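Local coordinates for beta-fructofuranosidase (Bifidobacterium adolescentis, PDB 6NOB), which is a glycoside hydrolase family 32 enzyme that probably hydrolyses terminal fructofuranosyl residues of beta-fructofuranosides such as sucrose, at residues E496-R501 and D628-N633; G517-A522 and F586-V591; T548-Q553 and M605-A610. One frame throughout, in Å; residues are numbered along the deposited sequence.

Contact 1: residues E496-R501 and D628-N633; sequences ELLGER and DARALN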
ATOM      1  N   GLU A 496      -1.176  -7.695  19.708  1.00 39.18           N
ATOM      2  CA  GLU A 496      -2.555  -7.227  19.628  1.00 42.31           C
ATOM      3  C   GLU A 496      -3.501  -8.215  18.954  1.00 42.52           C
ATOM      4  O   GLU A 496      -4.683  -8.264  19.316  1.00 42.46           O
ATOM      5  CB  GLU A 496      -2.615  -5.886  18.887  1.00 42.78           C
ATOM      6  CG  GLU A 496      -1.805  -4.767  19.536  1.00 42.80           C
ATOM      7  CD  GLU A 496      -2.298  -4.407  20.928  1.00 48.39           C
ATOM      8  OE1 GLU A 496      -3.521  -4.477  21.171  1.00 47.42           O
ATOM      9  OE2 GLU A 496      -1.457  -4.054  21.783  1.00 47.40           O
ATOM     10  N   LEU A 497      -3.022  -9.010  17.993  1.00 43.79           N
ATOM     11  CA  LEU A 497      -3.911  -9.795  17.141  1.00 45.08           C
ATOM     12  C   LEU A 497      -4.052 -11.254  17.552  1.00 47.44           C
ATOM     13  O   LEU A 497      -5.054 -11.881  17.189  1.00 52.35           O
ATOM     14  CB  LEU A 497      -3.436  -9.746  15.683  1.00 37.88           C
ATOM     15  CG  LEU A 497      -3.513  -8.387  14.986  1.00 38.11           C
ATOM     16  CD1 LEU A 497      -3.162  -8.515  13.509  1.00 33.49           C
ATOM     17  CD2 LEU A 497      -4.891  -7.772  15.165  1.00 34.61           C
ATOM     18  N   LEU A 498      -3.090 -11.812  18.284  1.00 46.72           N
ATOM     19  CA  LEU A 498      -3.143 -13.223  18.656  1.00 46.04           C
ATOM     20  C   LEU A 498      -4.101 -13.419  19.828  1.00 46.87           C
ATOM     21  O   LEU A 498      -3.897 -12.868  20.914  1.00 52.29           O
ATOM     22  CB  LEU A 498      -1.752 -13.749  19.003  1.00 35.40           C
ATOM     23  CG  LEU A 498      -0.965 -14.402  17.867  1.00 44.71           C
ATOM     24  CD1 LEU A 498      -0.825 -13.441  16.697  1.00 38.36           C
ATOM     25  CD2 LEU A 498       0.395 -14.825  18.377  1.00 42.64           C
ATOM     26  N   GLY A 499      -5.136 -14.220  19.602  1.00 47.71           N
ATOM     27  CA  GLY A 499      -6.177 -14.480  20.579  1.00 48.73           C
ATOM     28  C   GLY A 499      -6.031 -15.829  21.258  1.00 47.40           C
ATOM     29  O   GLY A 499      -4.932 -16.355  21.431  1.00 47.86           O
ATOM     30  N   GLU A 500      -7.172 -16.391  21.652  1.00 56.04           N
ATOM     31  CA  GLU A 500      -7.194 -17.641  22.400  1.00 60.53           C
ATOM     32  C   GLU A 500      -6.571 -18.782  21.594  1.00 57.68           C
ATOM     33  O   GLU A 500      -6.696 -18.857  20.368  1.00 60.63           O
ATOM     34  CB  GLU A 500      -8.631 -18.018  22.766  1.00 71.54           C
ATOM     35  CG  GLU A 500      -8.732 -19.156  23.786  1.00 91.10           C
ATOM     36  CD  GLU A 500     -10.140 -19.616  23.962  1.00103.75           C
ATOM     37  OE1 GLU A 500     -10.429 -20.306  24.966  1.00106.09           O
ATOM     38  OE2 GLU A 500     -10.959 -19.284  23.090  1.00106.68           O
ATOM     39  N   ARG A 501      -5.885 -19.673  22.302  1.00 57.53           N
ATOM     40  CA  ARG A 501      -5.410 -20.909  21.699  1.00 57.97           C
ATOM     41  C   ARG A 501      -6.587 -21.734  21.199  1.00 58.56           C
ATOM     42  O   ARG A 501      -7.684 -21.698  21.763  1.00 54.73           O
ATOM     43  CB  ARG A 501      -4.590 -21.718  22.709  1.00 60.92           C
ATOM     44  CG  ARG A 501      -3.115 -21.356  22.742  1.00 69.12           C
ATOM     45  CD  ARG A 501      -2.307 -22.303  21.865  1.00 73.76           C
ATOM     46  NE  ARG A 501      -0.906 -22.406  22.273  1.00 80.78           N
ATOM     47  CZ  ARG A 501      -0.104 -23.422  21.958  1.00 87.00           C
ATOM     48  NH1 ARG A 501      -0.553 -24.433  21.226  1.00 86.58           N
ATOM     49  NH2 ARG A 501       1.158 -23.425  22.369  1.00 91.31           N
ATOM     50  N   ASP A 628       0.926 -24.522  17.009  1.00 48.56           N
ATOM     51  CA  ASP A 628       0.442 -23.441  17.868  1.00 47.44           C
ATOM     52  C   ASP A 628      -0.553 -22.634  17.042  1.00 44.18           C
ATOM     53  O   ASP A 628      -0.154 -21.799  16.226  1.00 48.62           O
ATOM     54  CB  ASP A 628       1.604 -22.581  18.367  1.00 48.70           C
ATOM     55  CG  ASP A 628       1.152 -21.363  19.163  1.00 51.42           C
ATOM     56  OD1 ASP A 628      -0.039 -21.275  19.526  1.00 57.12           O
ATOM     57  OD2 ASP A 628       2.003 -20.490  19.434  1.00 53.68           O
ATOM     58  N   ALA A 629      -1.844 -22.888  17.243  1.00 47.22           N
ATOM     59  CA  ALA A 629      -2.907 -22.224  16.500  1.00 45.58           C
ATOM     60  C   ALA A 629      -3.733 -21.374  17.453  1.00 47.55           C
ATOM     61  O   ALA A 629      -4.070 -21.821  18.556  1.00 43.72           O
ATOM     62  CB  ALA A 629      -3.799 -23.239  15.782  1.00 42.82           C
ATOM     63  N   ARG A 630      -4.053 -20.152  17.028  1.00 47.63           N
ATOM     64  CA  ARG A 630      -4.781 -19.203  17.858  1.00 48.25           C
ATOM     65  C   ARG A 630      -5.766 -18.423  17.002  1.00 47.49           C
ATOM     66  O   ARG A 630      -5.507 -18.139  15.829  1.00 45.94           O
ATOM     67  CB  ARG A 630      -3.835 -18.217  18.570  1.00 45.43           C
ATOM     68  CG  ARG A 630      -2.748 -18.871  19.409  1.00 54.26           C
ATOM     69  CD  ARG A 630      -1.827 -17.848  20.051  1.00 53.59           C
ATOM     70  NE  ARG A 630      -0.505 -18.417  20.293  1.00 56.09           N
ATOM     71  CZ  ARG A 630       0.414 -17.879  21.090  1.00 53.80           C
ATOM     72  NH1 ARG A 630       0.161 -16.748  21.737  1.00 42.48           N
ATOM     73  NH2 ARG A 630       1.588 -18.475  21.239  1.00 55.01           N
ATOM     74  N   ALA A 631      -6.897 -18.068  17.607  1.00 47.85           N
ATOM     75  CA  ALA A 631      -7.862 -17.200  16.950  1.00 50.98           C
ATOM     76  C   ALA A 631      -7.266 -15.814  16.735  1.00 48.77           C
ATOM     77  O   ALA A 631      -6.476 -15.320  17.542  1.00 49.02           O
ATOM     78  CB  ALA A 631      -9.141 -17.097  17.782  1.00 40.59           C
ATOM     79  N   LEU A 632      -7.651 -15.184  15.629  1.00 41.09           N
ATOM     80  CA  LEU A 632      -7.156 -13.858  15.285  1.00 42.29           C
ATOM     81  C   LEU A 632      -8.176 -12.807  15.704  1.00 46.89           C
ATOM     82  O   LEU A 632      -9.368 -12.939  15.411  1.00 49.80           O
ATOM     83  CB  LEU A 632      -6.861 -13.752  13.786  1.00 40.19           C
ATOM     84  CG  LEU A 632      -5.917 -12.628  13.348  1.00 37.72           C
ATOM     85  CD1 LEU A 632      -4.489 -12.929  13.778  1.00 39.35           C
ATOM     86  CD2 LEU A 632      -5.984 -12.427  11.847  1.00 35.66           C
ATOM     87  N   ASN A 633      -7.704 -11.772  16.395  1.00 43.07           N
ATOM     88  CA  ASN A 633      -8.573 -10.686  16.816  1.00 44.66           C
ATOM     89  C   ASN A 633      -8.897  -9.767  15.639  1.00 47.82           C
ATOM     90  O   ASN A 633      -8.250  -9.797  14.589  1.00 45.66           O
ATOM     91  CB  ASN A 633      -7.918  -9.865  17.926  1.00 43.54           C
ATOM     92  CG  ASN A 633      -7.723 -10.652  19.201  1.00 46.34           C
ATOM     93  OD1 ASN A 633      -8.565 -11.463  19.585  1.00 46.47           O
ATOM     94  ND2 ASN A 633      -6.603 -10.413  19.872  1.00 45.23           N
TER
HETATM   95  O   HOH W   1      -2.919 -24.558  19.412  1.00 52.38           O
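Asp628 and Arg501 meet with their flat groups stacked: carboxylate and guanidinium planes lie 29° apart, and Asp628 OD1 sits over one guanidinium face, 3.1 Å from Arg501 NE. No N-H of Arg501 points at that oxygen, so this salt bridge rests on charge alone. Arg630 takes the same carboxylate from its edge, side-on, with NE to OD1 and NH2 to OD2; the latter bond, 2.7 Å from Arg630 NH2 to the syn lone pair of Asp628 OD2, lies close to both planes. The two guanidinium groups are nearly parallel, and the shared carboxylate would probably offset their like charges. Arg501 gets there by a bend at chi2 (-96°), whereas Arg630 runs extended from CG to NE and receives Leu498 CD2 over one guanidinium face.

At the other end Asn633 grips the end of the helix. Its CG stands anti to its own carbonyl carbon (chi1 -65°), which brings ND2 to within 2.9 Å of Glu496 O, while its backbone N bonds Leu497 O at 2.8 Å. Between these ends run two backbone hydrogen bonds, Gly499 N to Ala631 O and Ala631 N to Glu500 O, and a one-residue shift in pairing from Leu498-Leu632 to Arg501-Arg630 marks a beta bulge. Strand 498-501, following helix 491-497, is an outermost strand of its antiparallel sheet, beside strand 624-632, whose other neighbour is strand 519-526.

Contact 2: residues G517-A522 and F586-V591; sequences GNAYYA and FFDRNV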
ATOM      1  N   GLY A 517     -14.784 -17.555  12.944  1.00 51.70           N
ATOM      2  CA  GLY A 517     -14.812 -16.392  12.081  1.00 51.29           C
ATOM      3  C   GLY A 517     -13.837 -16.424  10.927  1.00 47.69           C
ATOM      4  O   GLY A 517     -13.643 -15.394  10.273  1.00 48.82           O
ATOM      5  N   ASN A 518     -13.217 -17.578  10.663  1.00 47.94           N
ATOM      6  CA  ASN A 518     -12.245 -17.748   9.578  1.00 52.33           C
ATOM      7  C   ASN A 518     -11.111 -16.728   9.668  1.00 56.07           C
ATOM      8  O   ASN A 518     -10.637 -16.208   8.656  1.00 55.34           O
ATOM      9  CB  ASN A 518     -12.921 -17.690   8.207  1.00 47.87           C
ATOM     10  CG  ASN A 518     -12.232 -18.576   7.190  1.00 51.88           C
ATOM     11  OD1 ASN A 518     -11.136 -19.082   7.439  1.00 48.48           O
ATOM     12  ND2 ASN A 518     -12.871 -18.777   6.039  1.00 49.69           N
ATOM     13  N   ALA A 519     -10.669 -16.445  10.891  1.00 52.49           N
ATOM     14  CA  ALA A 519      -9.530 -15.566  11.129  1.00 49.67           C
ATOM     15  C   ALA A 519      -8.683 -16.193  12.222  1.00 47.22           C
ATOM     16  O   ALA A 519      -9.137 -16.310  13.364  1.00 50.45           O
ATOM     17  CB  ALA A 519      -9.984 -14.160  11.531  1.00 47.09           C
ATOM     18  N   TYR A 520      -7.461 -16.597  11.880  1.00 47.18           N
ATOM     19  CA  TYR A 520      -6.636 -17.348  12.817  1.00 44.83           C
ATOM     20  C   TYR A 520      -5.161 -17.079  12.560  1.00 41.67           C
ATOM     21  O   TYR A 520      -4.770 -16.524  11.531  1.00 44.00           O
ATOM     22  CB  TYR A 520      -6.917 -18.853  12.724  1.00 43.56           C
ATOM     23  CG  TYR A 520      -6.523 -19.473  11.399  1.00 40.74           C
ATOM     24  CD1 TYR A 520      -7.408 -19.488  10.328  1.00 39.38           C
ATOM     25  CD2 TYR A 520      -5.269 -20.046  11.220  1.00 41.17           C
ATOM     26  CE1 TYR A 520      -7.057 -20.058   9.115  1.00 42.45           C
ATOM     27  CE2 TYR A 520      -4.907 -20.613  10.013  1.00 44.39           C
ATOM     28  CZ  TYR A 520      -5.806 -20.618   8.965  1.00 45.92           C
ATOM     29  OH  TYR A 520      -5.452 -21.184   7.760  1.00 49.05           O
ATOM     30  N   TYR A 521      -4.345 -17.506  13.519  1.00 42.62           N
ATOM     31  CA  TYR A 521      -2.896 -17.520  13.412  1.00 39.90           C
ATOM     32  C   TYR A 521      -2.419 -18.944  13.664  1.00 44.24           C
ATOM     33  O   TYR A 521      -2.985 -19.652  14.503  1.00 49.65           O
ATOM     34  CB  TYR A 521      -2.267 -16.543  14.421  1.00 39.62           C
ATOM     35  CG  TYR A 521      -0.827 -16.833  14.788  1.00 40.54           C
ATOM     36  CD1 TYR A 521      -0.512 -17.666  15.855  1.00 43.50           C
ATOM     37  CD2 TYR A 521       0.217 -16.258  14.076  1.00 39.67           C
ATOM     38  CE1 TYR A 521       0.802 -17.930  16.192  1.00 48.02           C
ATOM     39  CE2 TYR A 521       1.531 -16.512  14.410  1.00 42.08           C
ATOM     40  CZ  TYR A 521       1.819 -17.350  15.466  1.00 46.54           C
ATOM     41  OH  TYR A 521       3.129 -17.608  15.797  1.00 47.96           O
ATOM     42  N   ALA A 522      -1.387 -19.372  12.940  1.00 41.69           N
ATOM     43  CA  ALA A 522      -0.849 -20.714  13.131  1.00 43.93           C
ATOM     44  C   ALA A 522       0.670 -20.696  13.056  1.00 45.40           C
ATOM     45  O   ALA A 522       1.243 -20.093  12.144  1.00 44.06           O
ATOM     46  CB  ALA A 522      -1.412 -21.691  12.095  1.00 40.31           C
ATOM     47  N   PHE A 586      -0.825 -16.199   8.964  1.00 43.36           N
ATOM     48  CA  PHE A 586      -1.899 -15.283   9.338  1.00 42.63           C
ATOM     49  C   PHE A 586      -2.950 -15.343   8.234  1.00 44.05           C
ATOM     50  O   PHE A 586      -2.687 -14.916   7.104  1.00 41.48           O
ATOM     51  CB  PHE A 586      -1.400 -13.846   9.500  1.00 39.60           C
ATOM     52  CG  PHE A 586      -0.438 -13.638  10.640  1.00 36.26           C
ATOM     53  CD1 PHE A 586       0.903 -13.959  10.505  1.00 33.70           C
ATOM     54  CD2 PHE A 586      -0.869 -13.074  11.829  1.00 40.41           C
ATOM     55  CE1 PHE A 586       1.791 -13.749  11.545  1.00 39.76           C
ATOM     56  CE2 PHE A 586       0.014 -12.863  12.875  1.00 43.80           C
ATOM     57  CZ  PHE A 586       1.347 -13.201  12.731  1.00 42.51           C
ATOM     58  N   PHE A 587      -4.133 -15.865   8.549  1.00 42.08           N
ATOM     59  CA  PHE A 587      -5.261 -15.816   7.626  1.00 44.55           C
ATOM     60  C   PHE A 587      -6.372 -14.984   8.246  1.00 43.56           C
ATOM     61  O   PHE A 587      -6.866 -15.311   9.330  1.00 47.03           O
ATOM     62  CB  PHE A 587      -5.786 -17.205   7.270  1.00 46.09           C
ATOM     63  CG  PHE A 587      -6.883 -17.170   6.249  1.00 44.64           C
ATOM     64  CD1 PHE A 587      -6.590 -16.946   4.914  1.00 43.81           C
ATOM     65  CD2 PHE A 587      -8.209 -17.316   6.625  1.00 45.36           C
ATOM     66  CE1 PHE A 587      -7.596 -16.892   3.967  1.00 46.02           C
ATOM     67  CE2 PHE A 587      -9.220 -17.262   5.683  1.00 46.84           C
ATOM     68  CZ  PHE A 587      -8.912 -17.048   4.352  1.00 45.98           C
ATOM     69  N   ASP A 588      -6.780 -13.925   7.542  1.00 40.83           N
ATOM     70  CA  ASP A 588      -7.710 -12.930   8.066  1.00 41.50           C
ATOM     71  C   ASP A 588      -8.901 -12.813   7.108  1.00 45.99           C
ATOM     72  O   ASP A 588      -9.020 -11.843   6.356  1.00 48.58           O
ATOM     73  CB  ASP A 588      -7.001 -11.588   8.267  1.00 40.70           C
ATOM     74  CG  ASP A 588      -7.893 -10.538   8.900  1.00 42.53           C
ATOM     75  OD1 ASP A 588      -8.913 -10.908   9.520  1.00 43.74           O
ATOM     76  OD2 ASP A 588      -7.565  -9.339   8.779  1.00 37.56           O
ATOM     77  N   ARG A 589      -9.768 -13.830   7.133  1.00 48.45           N
ATOM     78  CA  ARG A 589     -11.036 -13.855   6.406  1.00 48.48           C
ATOM     79  C   ARG A 589     -10.867 -13.894   4.889  1.00 51.52           C
ATOM     80  O   ARG A 589     -11.393 -14.800   4.232  1.00 50.09           O
ATOM     81  CB  ARG A 589     -11.904 -12.659   6.815  1.00 42.45           C
ATOM     82  CG  ARG A 589     -12.475 -12.781   8.223  1.00 42.78           C
ATOM     83  CD  ARG A 589     -12.805 -11.422   8.814  1.00 42.04           C
ATOM     84  NE  ARG A 589     -13.898 -10.766   8.103  1.00 47.94           N
ATOM     85  CZ  ARG A 589     -15.185 -10.941   8.386  1.00 50.08           C
ATOM     86  NH1 ARG A 589     -15.544 -11.757   9.368  1.00 46.92           N
ATOM     87  NH2 ARG A 589     -16.113 -10.301   7.687  1.00 47.27           N
ATOM     88  N   ASN A 590     -10.151 -12.922   4.310  1.00 54.29           N
ATOM     89  CA  ASN A 590     -10.015 -12.889   2.858  1.00 50.68           C
ATOM     90  C   ASN A 590      -8.594 -12.572   2.401  1.00 47.15           C
ATOM     91  O   ASN A 590      -8.412 -12.080   1.282  1.00 41.16           O
ATOM     92  CB  ASN A 590     -10.992 -11.880   2.237  1.00 48.52           C
ATOM     93  CG  ASN A 590     -10.723 -10.449   2.674  1.00 50.18           C
ATOM     94  OD1 ASN A 590      -9.837 -10.185   3.490  1.00 50.97           O
ATOM     95  ND2 ASN A 590     -11.490  -9.513   2.126  1.00 47.43           N
ATOM     96  N   VAL A 591      -7.588 -12.841   3.229  1.00 44.22           N
ATOM     97  CA  VAL A 591      -6.199 -12.589   2.859  1.00 38.64           C
ATOM     98  C   VAL A 591      -5.316 -13.470   3.732  1.00 42.18           C
ATOM     99  O   VAL A 591      -5.599 -13.680   4.915  1.00 44.19           O
ATOM    100  CB  VAL A 591      -5.843 -11.088   2.998  1.00 41.41           C
ATOM    101  CG1 VAL A 591      -6.059 -10.607   4.432  1.00 39.57           C
ATOM    102  CG2 VAL A 591      -4.414 -10.816   2.539  1.00 40.60           C
TER
HETATM  103  O   HOH W   2     -13.993 -13.114  11.371  1.00 44.40           O
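Phe586 holds its CG anti to its carbonyl carbon (chi1 -66°), while Tyr521 swings its own ring to the position opposite the backbone N (chi1 158°); together these rotations bring the two rings edge to face. Tyr521 CD2 comes over the rim of the Phe586 face, 3.5 Å from Phe586 CZ, with the planes 60° apart and the centroids separated by 5.0 Å. Tyr521 OH goes on to hydrogen-bond Glu584.

Tyr520 and Phe587 meet on the other face of the sheet. Phe587 CB approaches the Tyr520 ring off-centre, 3.6 Å from Tyr520 CE1, whereas the two rings themselves are set obliquely. Tyr520 OH ends on the backbone oxygen of Leu536, in the second sheet of this domain, so the residue spans the interior of the C-terminal beta-sandwich characteristic of family 32 enzymes. Strands 519-526 and 582-588 are neighbours in the first sheet, their short segments almost exactly antiparallel. A reciprocal pair of bonds defines their register: Tyr520 N to Phe587 O at 2.9 Å and Phe587 N to Tyr520 O at 3.1 Å.

Where the strands give way to loops, Arg589 N bonds Asn518 O at 3.0 Å. The amide oxygen OD1 of Asn518 rests 3.2 Å from Phe587 CE2, and its ND2 hydrogen-bonds Ala610 O. A water accepts from Arg589 NH1 and donates to Gly517 O, while Arg589 NE turns to Arg117 O.

Contact 3: residues T548-Q553 and M605-A610; sequences TELLLQ and MLFQGA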
ATOM      1  N   THR A 548     -12.933 -22.919  -4.422  1.00 56.66           N
ATOM      2  CA  THR A 548     -11.530 -22.552  -4.302  1.00 58.06           C
ATOM      3  C   THR A 548     -10.926 -23.221  -3.074  1.00 60.47           C
ATOM      4  O   THR A 548     -11.623 -23.527  -2.101  1.00 68.02           O
ATOM      5  CB  THR A 548     -11.321 -21.040  -4.197  1.00 55.98           C
ATOM      6  OG1 THR A 548     -12.030 -20.519  -3.066  1.00 56.97           O
ATOM      7  CG2 THR A 548     -11.824 -20.363  -5.462  1.00 45.89           C
ATOM      8  N   GLU A 549      -9.611 -23.427  -3.127  1.00 56.24           N
ATOM      9  CA  GLU A 549      -8.871 -24.049  -2.039  1.00 57.16           C
ATOM     10  C   GLU A 549      -7.503 -23.396  -1.959  1.00 51.64           C
ATOM     11  O   GLU A 549      -6.835 -23.232  -2.984  1.00 55.60           O
ATOM     12  CB  GLU A 549      -8.740 -25.562  -2.254  1.00 62.62           C
ATOM     13  CG  GLU A 549      -8.437 -26.336  -0.987  1.00 68.32           C
ATOM     14  CD  GLU A 549      -8.313 -27.828  -1.224  1.00 76.14           C
ATOM     15  OE1 GLU A 549      -8.067 -28.240  -2.378  1.00 80.57           O
ATOM     16  OE2 GLU A 549      -8.464 -28.590  -0.246  1.00 79.07           O
ATOM     17  N   LEU A 550      -7.098 -23.015  -0.750  1.00 48.29           N
ATOM     18  CA  LEU A 550      -5.829 -22.340  -0.508  1.00 47.17           C
ATOM     19  C   LEU A 550      -4.924 -23.268   0.292  1.00 46.59           C
ATOM     20  O   LEU A 550      -5.271 -23.664   1.410  1.00 50.05           O
ATOM     21  CB  LEU A 550      -6.043 -21.022   0.236  1.00 47.42           C
ATOM     22  CG  LEU A 550      -4.785 -20.242   0.626  1.00 45.76           C
ATOM     23  CD1 LEU A 550      -4.025 -19.823  -0.618  1.00 39.53           C
ATOM     24  CD2 LEU A 550      -5.141 -19.032   1.479  1.00 45.70           C
ATOM     25  N   LEU A 551      -3.768 -23.606  -0.275  1.00 46.78           N
ATOM     26  CA  LEU A 551      -2.852 -24.553   0.340  1.00 44.10           C
ATOM     27  C   LEU A 551      -1.450 -23.973   0.426  1.00 50.18           C
ATOM     28  O   LEU A 551      -1.035 -23.172  -0.414  1.00 53.46           O
ATOM     29  CB  LEU A 551      -2.771 -25.867  -0.447  1.00 45.97           C
ATOM     30  CG  LEU A 551      -4.037 -26.437  -1.076  1.00 54.22           C
ATOM     31  CD1 LEU A 551      -3.676 -27.588  -2.000  1.00 54.67           C
ATOM     32  CD2 LEU A 551      -4.995 -26.896   0.003  1.00 56.23           C
ATOM     33  N   LEU A 552      -0.728 -24.391   1.461  1.00 52.38           N
ATOM     34  CA  LEU A 552       0.727 -24.410   1.445  1.00 49.82           C
ATOM     35  C   LEU A 552       1.152 -25.863   1.289  1.00 51.16           C
ATOM     36  O   LEU A 552       0.775 -26.711   2.103  1.00 55.32           O
ATOM     37  CB  LEU A 552       1.327 -23.807   2.713  1.00 46.15           C
ATOM     38  CG  LEU A 552       2.842 -23.615   2.615  1.00 46.77           C
ATOM     39  CD1 LEU A 552       3.190 -22.414   1.739  1.00 45.33           C
ATOM     40  CD2 LEU A 552       3.481 -23.496   3.988  1.00 43.75           C
ATOM     41  N   GLN A 553       1.915 -26.153   0.241  1.00 50.11           N
ATOM     42  CA  GLN A 553       2.243 -27.531  -0.093  1.00 50.83           C
ATOM     43  C   GLN A 553       3.718 -27.638  -0.437  1.00 50.75           C
ATOM     44  O   GLN A 553       4.247 -26.810  -1.183  1.00 47.62           O
ATOM     45  CB  GLN A 553       1.388 -28.024  -1.265  1.00 49.94           C
ATOM     46  CG  GLN A 553       1.729 -29.418  -1.740  1.00 47.95           C
ATOM     47  CD  GLN A 553       0.662 -29.988  -2.649  1.00 55.17           C
ATOM     48  OE1 GLN A 553       0.358 -31.179  -2.595  1.00 59.67           O
ATOM     49  NE2 GLN A 553       0.082 -29.136  -3.489  1.00 54.53           N
ATOM     50  N   MET A 605      -1.238 -13.186  -0.346  1.00 38.46           N
ATOM     51  CA  MET A 605      -2.148 -12.911  -1.454  1.00 41.89           C
ATOM     52  C   MET A 605      -3.571 -12.835  -0.922  1.00 45.99           C
ATOM     53  O   MET A 605      -3.881 -13.357   0.154  1.00 49.86           O
ATOM     54  CB  MET A 605      -2.060 -13.983  -2.546  1.00 43.59           C
ATOM     55  CG  MET A 605      -2.670 -15.319  -2.145  1.00 46.02           C
ATOM     56  SD  MET A 605      -2.469 -16.585  -3.413  1.00 48.76           S
ATOM     57  CE  MET A 605      -0.685 -16.737  -3.448  1.00 37.03           C
ATOM     58  N   LEU A 606      -4.435 -12.182  -1.698  1.00 44.79           N
ATOM     59  CA  LEU A 606      -5.859 -12.175  -1.394  1.00 43.97           C
ATOM     60  C   LEU A 606      -6.467 -13.539  -1.693  1.00 43.47           C
ATOM     61  O   LEU A 606      -6.168 -14.159  -2.716  1.00 44.60           O
ATOM     62  CB  LEU A 606      -6.578 -11.104  -2.213  1.00 43.33           C
ATOM     63  CG  LEU A 606      -6.126  -9.652  -2.052  1.00 41.63           C
ATOM     64  CD1 LEU A 606      -6.977  -8.741  -2.925  1.00 39.49           C
ATOM     65  CD2 LEU A 606      -6.194  -9.226  -0.596  1.00 35.82           C
ATOM     66  N   PHE A 607      -7.326 -14.006  -0.788  1.00 44.66           N
ATOM     67  CA  PHE A 607      -8.065 -15.247  -1.016  1.00 41.77           C
ATOM     68  C   PHE A 607      -9.318 -15.207  -0.153  1.00 43.83           C
ATOM     69  O   PHE A 607      -9.226 -15.337   1.071  1.00 48.79           O
ATOM     70  CB  PHE A 607      -7.215 -16.468  -0.690  1.00 40.10           C
ATOM     71  CG  PHE A 607      -7.920 -17.768  -0.945  1.00 47.08           C
ATOM     72  CD1 PHE A 607      -8.654 -18.384   0.057  1.00 46.44           C
ATOM     73  CD2 PHE A 607      -7.868 -18.364  -2.195  1.00 44.33           C
ATOM     74  CE1 PHE A 607      -9.314 -19.575  -0.181  1.00 45.29           C
ATOM     75  CE2 PHE A 607      -8.525 -19.556  -2.438  1.00 44.97           C
ATOM     76  CZ  PHE A 607      -9.248 -20.162  -1.430  1.00 47.99           C
ATOM     77  N   GLN A 608     -10.478 -15.056  -0.789  1.00 44.41           N
ATOM     78  CA  GLN A 608     -11.746 -14.939  -0.071  1.00 49.04           C
ATOM     79  C   GLN A 608     -12.160 -16.301   0.473  1.00 51.62           C
ATOM     80  O   GLN A 608     -12.674 -17.150  -0.258  1.00 56.56           O
ATOM     81  CB  GLN A 608     -12.823 -14.368  -0.985  1.00 48.46           C
ATOM     82  CG  GLN A 608     -14.151 -14.128  -0.289  1.00 48.31           C
ATOM     83  CD  GLN A 608     -14.034 -13.130   0.849  1.00 52.28           C
ATOM     84  OE1 GLN A 608     -13.753 -11.952   0.629  1.00 50.17           O
ATOM     85  NE2 GLN A 608     -14.249 -13.599   2.074  1.00 52.75           N
ATOM     86  N   GLY A 609     -11.941 -16.515   1.767  1.00 48.62           N
ATOM     87  CA  GLY A 609     -12.480 -17.690   2.414  1.00 44.74           C
ATOM     88  C   GLY A 609     -13.970 -17.565   2.652  1.00 47.77           C
ATOM     89  O   GLY A 609     -14.547 -16.477   2.629  1.00 53.29           O
ATOM     90  N   ALA A 610     -14.610 -18.710   2.874  1.00 45.37           N
ATOM     91  CA  ALA A 610     -16.047 -18.721   3.111  1.00 50.59           C
ATOM     92  C   ALA A 610     -16.387 -17.941   4.376  1.00 52.29           C
ATOM     93  O   ALA A 610     -15.593 -17.863   5.320  1.00 48.20           O
ATOM     94  CB  ALA A 610     -16.557 -20.157   3.223  1.00 46.23           C
TER
HETATM   95  O   HOH W   3     -12.192 -17.668  -2.883  1.00 42.51           O
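Phe607 reaches across to strand 547-555, its ring lying beneath Leu550 and its far end against Thr548. Its CG stands opposite the backbone N (chi1 -178°), a rotation that carries the ring across to Leu550 and Thr548. From the root, Phe607 CB meets Leu550 CD2 at 3.9 Å. At CG and CD1 the same methyl is joined by Leu550 CB, which sits nearly over the ring centre, 3.6 Å from the centroid and only 10° off the normal: a well-centred CH-pi contact. CD2 lies along the far side of this patch, still near Leu550 CB. Farther out, CE1 remains under Leu550 CB, whereas CE2 passes to Thr548 CB at 3.6 Å. The tip, CZ, comes 3.2 Å from Thr548 OG1 and faces Glu549 N at the ring edge, close to the ring plane.

The evidence for side-chain packing without strand pairing is direct: no hydrogen bond joins the segments, and the CA atoms of Leu550 and Phe607 are 7.5 Å apart. With an alanine in place of Phe607, Leu550 CB would probably lose the ring it lies on and Thr548 its apolar neighbour, opening a gap between the sheets. Strand 547-555 belongs to one sheet of the C-terminal beta-sandwich and 601-606, which runs into Phe607, to the other, so this ring is part of the filling between them.

A water bridges the polar margin, accepting from Thr548 OG1 at 2.9 Å and donating to Gln608 O at 2.7 Å. It also stands above the ring face opposite Leu550, offset toward the rim. The chemistry therefore implies cohesion by apolar burial and a centred CH-pi contact, with the buried threonine hydroxyl satisfied through water.

In the fold
Contacts 1 and 2 build the same antiparallel sheet: strand 624-632 pairs with 498-501 in one and borders strand 519-526 of the other, so Arg630 O to Tyr521 N and Leu632 N to Ala519 O probably bond them directly. Both share backbone pairing; contact 1, partly buried at an outermost strand, supplements it with a salt-bridge network and a side-chain amide bond, contact 2, deeper and buried, with aromatic packing. Contact 3 is also buried, but joins the other outermost strand, 601-606, to a second sheet without a direct hydrogen bond. Contacts 2 and 3, centres about 10 Å apart, touch through Asn518 ND2 to Ala610 O and Asn590 O to Phe607 N; contacts 1 and 3 do not touch.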